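Local coordinates for protein putative alpha-L-fucosidase (Bacteroides thetaiotaomicron, PDB 3EYP) that probably hydrolyses alpha-L-fucosidic linkages, acting as an alpha-L-fucosidase, at residues Phe28-Phe33 against Thr46-Pro51; Val37-Gly42 against Lys76-Phe81; Lys159-Trp164 against Gln189-Ile194. All coordinates share one frame; numbering follows the deposited sequence.

Contact 1 (Phe28-Phe33 against Thr46-Pro51); sequences FGINTF and TAIFNP
The ring of Phe33 lies against the backbone of Phe49-Pro51, with Asn50 N 3.7 Å above its plane and over the centre of that face, and Phe49 CA over the same face toward the rim. With CG anti to the carbonyl carbon (chi1 -68°), the Phe33 ring is laid on this backbone and its CZ brought to Pro51 CD at 3.7 Å. Nearer the root of the side chain, Phe33 CB packs 3.4 Å from the carbonyl oxygen Ile48 O. Phe49 meets both other phenyl rings with one flank: its CD1 touches Phe33 CE2 at 3.6 Å, the planes inclined by 66°, and its CE1-CZ edge is directed at the face of Phe28. In that offset edge-to-face pair the centroids are 5.5 Å apart and the planes meet at 62°. The three rings form an aromatic cluster within the long loop that follows strand 22-26 of the TIM barrel and precedes helix 56-65, joining the start of the loop to a later part of it. Phe81, from another loop, also meets the Phe49 ring. Gly29 O lies in the ring plane at the edge of Phe49. Beyond the rings, Ile30 and Ile48 cross at about a right angle, CG1 to CG1 at 3.8 Å, while Ile30 CD1 continues to Thr46 CA at 3.9 Å.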
# COMPACT_ATOMS: atom_id res chain seq x y z
N PHE A 28 14.73 9.79 4.25
CA PHE A 28 15.92 10.18 5.01
C PHE A 28 17.10 10.34 4.06
O PHE A 28 17.32 9.56 3.11
CB PHE A 28 16.20 9.11 6.06
CG PHE A 28 17.39 9.38 6.96
CD1 PHE A 28 17.38 10.44 7.89
CD2 PHE A 28 18.43 8.44 7.00
CE1 PHE A 28 18.42 10.61 8.77
CE2 PHE A 28 19.52 8.61 7.88
CZ PHE A 28 19.53 9.68 8.75
N GLY A 29 17.83 11.38 4.32
CA GLY A 29 19.03 11.65 3.55
C GLY A 29 19.63 13.00 3.83
O GLY A 29 19.49 13.57 4.90
N ILE A 30 20.30 13.52 2.81
CA ILE A 30 21.02 14.78 2.97
C ILE A 30 20.03 15.94 3.19
O ILE A 30 20.30 16.89 3.92
CB ILE A 30 22.02 15.02 1.76
CG1 ILE A 30 23.00 16.15 2.11
CG2 ILE A 30 21.28 15.27 0.44
CD1 ILE A 30 24.23 16.08 1.21
N ASN A 31 18.86 15.84 2.57
CA ASN A 31 17.84 16.90 2.77
C ASN A 31 17.52 17.19 4.24
O ASN A 31 17.21 18.31 4.66
CB ASN A 31 16.49 16.58 2.09
CG ASN A 31 16.51 16.58 0.58
OD1 ASN A 31 17.46 16.96 -0.06
ND2 ASN A 31 15.37 16.17 0.00
N THR A 32 17.59 16.13 5.03
CA THR A 32 17.23 16.13 6.42
C THR A 32 18.17 17.06 7.21
O THR A 32 17.82 17.55 8.25
CB THR A 32 17.41 14.72 7.06
OG1 THR A 32 16.69 13.73 6.30
CG2 THR A 32 16.93 14.68 8.53
N PHE A 33 19.34 17.26 6.65
CA PHE A 33 20.42 18.03 7.35
C PHE A 33 20.50 19.43 6.83
O PHE A 33 21.31 20.28 7.32
CB PHE A 33 21.74 17.30 7.27
CG PHE A 33 21.71 16.06 8.07
CD1 PHE A 33 21.99 16.09 9.40
CD2 PHE A 33 21.18 14.89 7.52
CE1 PHE A 33 21.87 14.94 10.17
CE2 PHE A 33 21.05 13.76 8.29
CZ PHE A 33 21.37 13.79 9.59
N THR A 46 28.28 16.93 0.90
CA THR A 46 28.13 15.64 1.59
C THR A 46 28.50 15.67 3.04
O THR A 46 27.96 14.86 3.84
CB THR A 46 28.97 14.51 0.96
OG1 THR A 46 30.35 14.89 0.97
CG2 THR A 46 28.52 14.24 -0.48
N ALA A 47 29.43 16.58 3.38
CA ALA A 47 29.90 16.73 4.76
C ALA A 47 28.76 16.89 5.79
O ALA A 47 28.87 16.48 6.95
CB ALA A 47 30.84 17.95 4.92
N ILE A 48 27.68 17.57 5.36
CA ILE A 48 26.59 17.89 6.30
C ILE A 48 25.80 16.68 6.78
O ILE A 48 25.06 16.78 7.75
CB ILE A 48 25.57 18.96 5.74
CG1 ILE A 48 24.64 18.36 4.66
CG2 ILE A 48 26.28 20.17 5.16
CD1 ILE A 48 23.46 19.37 4.24
N PHE A 49 25.97 15.54 6.13
CA PHE A 49 25.22 14.36 6.52
C PHE A 49 25.91 13.75 7.72
O PHE A 49 26.99 13.21 7.67
CB PHE A 49 25.08 13.33 5.38
CG PHE A 49 24.27 12.11 5.75
CD1 PHE A 49 22.89 12.12 5.64
CD2 PHE A 49 24.88 10.98 6.26
CE1 PHE A 49 22.11 11.02 5.96
CE2 PHE A 49 24.09 9.86 6.62
CZ PHE A 49 22.71 9.88 6.44
N ASN A 50 25.19 13.81 8.82
CA ASN A 50 25.76 13.49 10.08
C ASN A 50 24.77 13.17 11.20
O ASN A 50 24.73 13.88 12.20
CB ASN A 50 26.61 14.70 10.53
CG ASN A 50 27.59 14.33 11.58
OD1 ASN A 50 27.98 13.17 11.70
ND2 ASN A 50 28.00 15.30 12.36
N PRO A 51 24.03 12.06 11.07
CA PRO A 51 23.12 11.67 12.16
C PRO A 51 23.86 11.29 13.40
O PRO A 51 24.93 10.73 13.31
CB PRO A 51 22.38 10.48 11.60
CG PRO A 51 23.28 9.96 10.47
CD PRO A 51 23.93 11.16 9.90

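Contact 2 (Val37-Gly42 against Lys76-Phe81); sequences VNEGDG and KHADGF. With GOL (glycerol), chain D.
Gly42 packs closely on Asp79, its CA 3.1 Å from Asp79 O in a CA-H...O contact, where the loop after strand 22-26 of the TIM barrel meets the loop after strand 70-76. The second loop makes a type I beta turn from His77 to Gly80. At this tight end Gly40 and Gly42 bring bare backbone against Asp79, Gly40 O lying 3.7 Å from Asp79 CA. Asp79 CG sits between its backbone N and carbonyl carbon (chi1 51°), which places OD1 to close an Asx turn with Phe81 N at 2.9 Å, on the anti side and 24° out of the carboxylate plane. The other end is looser: Glu39 is exposed, and a glycerol and a water supplement its direct approach to the His77 ring edge, OE1 3.7 Å from CE1. Arg129 forms a salt bridge with Glu39 OE1. The glycerol, probably from the crystallisation liquor, donates from O3 to Glu39 OE2 at 3.0 Å and shares a nearly straight hydrogen bond between O2 and His77 NE2. His27 and Asp166 also bind it, consistent with the sugar-binding end of a TIM-barrel glycosidase. Between the two ends, one water accepts from Gly40 N at 2.9 Å, is bonded to His77 ND1 at 3.0 Å, and donates to Asp79 OD2 at 2.6 Å.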
# COMPACT_ATOMS: atom_id res chain seq x y z
N VAL A 37 14.25 21.59 3.71
CA VAL A 37 14.35 21.04 2.34
C VAL A 37 13.65 19.71 2.18
O VAL A 37 13.91 18.75 2.92
CB VAL A 37 15.83 20.97 1.85
CG1 VAL A 37 15.92 20.31 0.52
CG2 VAL A 37 16.45 22.36 1.83
N ASN A 38 12.75 19.67 1.20
CA ASN A 38 12.11 18.44 0.78
C ASN A 38 12.49 17.89 -0.54
O ASN A 38 12.28 16.73 -0.84
CB ASN A 38 10.58 18.61 0.84
CG ASN A 38 10.07 18.78 2.24
OD1 ASN A 38 10.34 17.98 3.16
ND2 ASN A 38 9.29 19.85 2.44
N GLU A 39 13.03 18.76 -1.34
CA GLU A 39 13.52 18.50 -2.64
C GLU A 39 14.86 19.20 -2.80
O GLU A 39 14.93 20.39 -3.01
CB GLU A 39 12.54 19.01 -3.73
CG GLU A 39 11.23 18.29 -3.76
CD GLU A 39 11.33 16.85 -4.24
OE1 GLU A 39 12.37 16.43 -4.83
OE2 GLU A 39 10.31 16.11 -4.07
N GLY A 40 15.91 18.41 -2.68
CA GLY A 40 17.27 18.91 -2.70
C GLY A 40 17.83 19.07 -4.11
O GLY A 40 17.40 18.41 -5.05
N ASP A 41 18.79 19.96 -4.24
CA ASP A 41 19.30 20.38 -5.56
C ASP A 41 20.53 19.63 -6.06
O ASP A 41 20.98 19.80 -7.19
CB ASP A 41 19.48 21.90 -5.64
CG ASP A 41 20.51 22.47 -4.69
OD1 ASP A 41 21.20 21.73 -3.95
OD2 ASP A 41 20.62 23.72 -4.66
N GLY A 42 21.05 18.74 -5.24
CA GLY A 42 22.27 18.02 -5.61
C GLY A 42 23.55 18.81 -5.30
O GLY A 42 24.68 18.37 -5.61
N LYS A 76 18.33 6.68 -2.30
CA LYS A 76 18.75 7.86 -3.09
C LYS A 76 17.52 8.60 -3.57
O LYS A 76 16.68 8.07 -4.29
CB LYS A 76 19.66 7.51 -4.26
CG LYS A 76 20.29 8.76 -5.02
CD LYS A 76 20.71 8.39 -6.43
CE LYS A 76 19.44 8.44 -7.40
NZ LYS A 76 19.80 7.98 -8.72
N HIS A 77 17.38 9.80 -3.10
CA HIS A 77 16.31 10.71 -3.57
C HIS A 77 16.81 11.52 -4.73
O HIS A 77 17.95 11.34 -5.17
CB HIS A 77 15.75 11.54 -2.44
CG HIS A 77 14.31 11.95 -2.61
ND1 HIS A 77 13.92 13.25 -2.89
CD2 HIS A 77 13.16 11.23 -2.51
CE1 HIS A 77 12.60 13.30 -2.96
NE2 HIS A 77 12.11 12.09 -2.70
N ALA A 78 15.97 12.40 -5.27
CA ALA A 78 16.34 13.12 -6.50
C ALA A 78 17.61 14.01 -6.34
O ALA A 78 18.27 14.39 -7.33
CB ALA A 78 15.14 13.94 -7.08
N ASP A 79 17.92 14.33 -5.11
CA ASP A 79 19.11 15.17 -4.79
C ASP A 79 20.40 14.40 -5.22
O ASP A 79 21.47 14.99 -5.41
CB ASP A 79 19.12 15.57 -3.32
CG ASP A 79 18.94 14.41 -2.39
OD1 ASP A 79 19.93 13.63 -2.26
OD2 ASP A 79 17.83 14.21 -1.85
N GLY A 80 20.22 13.08 -5.31
CA GLY A 80 21.24 12.16 -5.80
C GLY A 80 22.22 11.66 -4.73
O GLY A 80 23.16 10.94 -5.04
N PHE A 81 22.00 12.06 -3.49
CA PHE A 81 22.89 11.62 -2.36
C PHE A 81 22.57 10.18 -2.02
O PHE A 81 21.46 9.87 -1.69
CB PHE A 81 22.76 12.51 -1.14
CG PHE A 81 23.64 12.11 0.03
CD1 PHE A 81 24.99 12.49 0.08
CD2 PHE A 81 23.11 11.42 1.11
CE1 PHE A 81 25.78 12.16 1.15
CE2 PHE A 81 23.90 11.06 2.21
CZ PHE A 81 25.22 11.46 2.26
C1 GOL D . 6.96 11.05 -2.81
O1 GOL D . 7.23 10.78 -4.17
C2 GOL D . 8.20 11.66 -2.22
O2 GOL D . 9.34 11.01 -2.76
C3 GOL D . 8.15 13.13 -2.55
O3 GOL D . 9.44 13.63 -2.73
O HOH W 1 15.80 15.53 -2.75

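Contact 3 (Lys159-Trp164 against Gln189-Ile194); sequences KIWETW and QPDCVI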
# COMPACT_ATOMS: atom_id res chain seq x y z
N LYS A 159 17.50 -9.89 0.69
CA LYS A 159 16.29 -10.08 -0.17
C LYS A 159 15.56 -8.76 -0.20
O LYS A 159 15.37 -8.12 0.84
CB LYS A 159 15.31 -11.14 0.37
CG LYS A 159 14.16 -11.40 -0.63
CD LYS A 159 13.33 -12.64 -0.30
CE LYS A 159 12.46 -12.99 -1.47
NZ LYS A 159 11.75 -14.24 -1.28
N ILE A 160 15.18 -8.35 -1.39
CA ILE A 160 14.52 -7.06 -1.61
C ILE A 160 13.09 -7.35 -2.13
O ILE A 160 12.91 -8.06 -3.14
CB ILE A 160 15.32 -6.18 -2.60
CG1 ILE A 160 16.79 -5.91 -2.18
CG2 ILE A 160 14.57 -4.77 -2.88
CD1 ILE A 160 17.01 -5.12 -0.95
N TRP A 161 12.09 -6.80 -1.42
CA TRP A 161 10.67 -7.10 -1.71
C TRP A 161 9.89 -6.00 -2.43
O TRP A 161 8.78 -6.22 -2.92
CB TRP A 161 9.94 -7.46 -0.42
CG TRP A 161 10.41 -8.64 0.30
CD1 TRP A 161 11.40 -8.69 1.24
CD2 TRP A 161 9.82 -9.94 0.26
NE1 TRP A 161 11.49 -9.96 1.75
CE2 TRP A 161 10.53 -10.75 1.16
CE3 TRP A 161 8.76 -10.49 -0.48
CZ2 TRP A 161 10.21 -12.09 1.34
CZ3 TRP A 161 8.46 -11.84 -0.29
CH2 TRP A 161 9.18 -12.61 0.60
N GLU A 162 10.49 -4.83 -2.51
CA GLU A 162 9.96 -3.73 -3.35
C GLU A 162 11.04 -2.82 -3.83
O GLU A 162 11.95 -2.46 -3.08
CB GLU A 162 8.91 -2.90 -2.61
CG GLU A 162 8.11 -1.97 -3.51
CD GLU A 162 6.65 -1.80 -3.10
OE1 GLU A 162 6.14 -2.71 -2.38
OE2 GLU A 162 6.06 -0.73 -3.46
N THR A 163 10.94 -2.46 -5.11
CA THR A 163 11.77 -1.38 -5.71
C THR A 163 10.82 -0.32 -6.19
O THR A 163 9.83 -0.62 -6.84
CB THR A 163 12.63 -1.91 -6.89
OG1 THR A 163 13.63 -2.79 -6.40
CG2 THR A 163 13.33 -0.81 -7.63
N TRP A 164 11.09 0.92 -5.80
CA TRP A 164 10.18 2.05 -6.04
C TRP A 164 10.80 3.01 -7.03
O TRP A 164 11.90 3.56 -6.78
CB TRP A 164 9.91 2.78 -4.77
CG TRP A 164 8.52 3.13 -4.45
CD1 TRP A 164 7.57 2.32 -3.93
CD2 TRP A 164 7.91 4.42 -4.57
NE1 TRP A 164 6.39 3.00 -3.76
CE2 TRP A 164 6.59 4.30 -4.12
CE3 TRP A 164 8.37 5.65 -5.04
CZ2 TRP A 164 5.70 5.39 -4.09
CZ3 TRP A 164 7.48 6.72 -5.01
CH2 TRP A 164 6.18 6.57 -4.52
N GLN A 189 16.25 -10.45 -8.00
CA GLN A 189 15.23 -10.40 -6.94
C GLN A 189 13.84 -10.81 -7.46
O GLN A 189 12.93 -9.97 -7.65
CB GLN A 189 15.16 -8.97 -6.39
CG GLN A 189 16.47 -8.50 -5.69
CD GLN A 189 16.76 -9.24 -4.39
OE1 GLN A 189 15.86 -9.90 -3.83
NE2 GLN A 189 17.99 -9.07 -3.85
N PRO A 190 13.64 -12.11 -7.71
CA PRO A 190 12.43 -12.46 -8.43
C PRO A 190 11.12 -12.16 -7.66
O PRO A 190 10.06 -12.08 -8.24
CB PRO A 190 12.62 -13.95 -8.77
CG PRO A 190 13.84 -14.40 -8.04
CD PRO A 190 14.59 -13.23 -7.54
N ASP A 191 11.20 -11.95 -6.36
CA ASP A 191 9.99 -11.69 -5.58
C ASP A 191 9.76 -10.18 -5.39
O ASP A 191 8.83 -9.74 -4.71
CB ASP A 191 10.06 -12.37 -4.23
CG ASP A 191 9.76 -13.88 -4.31
OD1 ASP A 191 9.46 -14.41 -5.40
OD2 ASP A 191 9.83 -14.52 -3.25
N CYS A 192 10.61 -9.41 -6.04
CA CYS A 192 10.58 -7.95 -5.86
C CYS A 192 9.48 -7.30 -6.69
O CYS A 192 9.43 -7.36 -7.90
CB CYS A 192 11.92 -7.29 -6.18
SG CYS A 192 11.93 -5.49 -5.71
N VAL A 193 8.61 -6.63 -5.97
CA VAL A 193 7.48 -5.87 -6.55
C VAL A 193 7.99 -4.53 -6.98
O VAL A 193 8.69 -3.81 -6.24
CB VAL A 193 6.38 -5.62 -5.48
CG1 VAL A 193 5.37 -4.67 -5.98
CG2 VAL A 193 5.71 -6.89 -5.02
N ILE A 194 7.66 -4.18 -8.21
CA ILE A 194 8.02 -2.88 -8.77
C ILE A 194 6.88 -1.86 -8.79
O ILE A 194 5.83 -2.10 -9.41
CB ILE A 194 8.60 -3.02 -10.15
CG1 ILE A 194 9.90 -3.84 -10.11
CG2 ILE A 194 8.80 -1.62 -10.79
CD1 ILE A 194 10.36 -4.24 -11.55
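The flat amide of Gln189 lies beside Ile160 and takes its backbone N above one side: Ile160 N sits 66° out of the carbonyl plane, in a hydrogen bond to Gln189 OE1 of 3.0 Å. The bend of Gln189 at chi2 (-68°) brings the amide there, with NE2 held by Met154 O and Gly158 O. Asp191 OD2 approaches the Trp161 ring obliquely, while Lys159 CD lies over one face of that indole, 3.3 Å above the plane and offset toward the rim. Lys159, extended beyond CG, ends in a salt bridge from NZ to Asp191 OD2 at 2.8 Å, on the anti side and well out of the carboxylate plane. Farther along, Cys192 SG, anti to its backbone N (chi1 -172°), lies against segment 159-164, 3.9 Å from Ile160 CG2 and 3.3 Å from Thr163 OG1. That hydroxyl is buried without a hydrogen-bonding partner in the model. The backbones are joined by Val193 N to Trp161 O at 3.1 Å and Thr163 N to Val193 O at 2.9 Å. Glu162 and Val193 face helix 12-20, Glu162 OE1 forming a salt bridge with Arg20, whereas Thr163 and Ile194 turn to helix 175-188. With parallel bridges pairing Glu162 with Val193 and Thr163 with Ile194, and helix 175-188 connecting the strands, 162-164 and 193-195 form a beta-alpha-beta crossover, the repeating unit of a TIM barrel.

Overall arrangement
All three contacts lie in the TIM-barrel part of the chain. Contacts 1 and 2 are neighbours, their centres 10 Å apart, and their segments alternate along the chain; both use the long loop between strand 22-26 and helix 56-65. They touch through Asn31 and Ile30, which pack on Gly40 and Asp79. Contact 3 comes later and belongs to the parallel sheet itself, with its centre 26 Å from that of contact 1 and 23 Å from that of contact 2. Contacts 1 and 2 join loops that follow barrel strands, contact 2 beside the bound glycerol, while contact 3 pairs two adjacent strands.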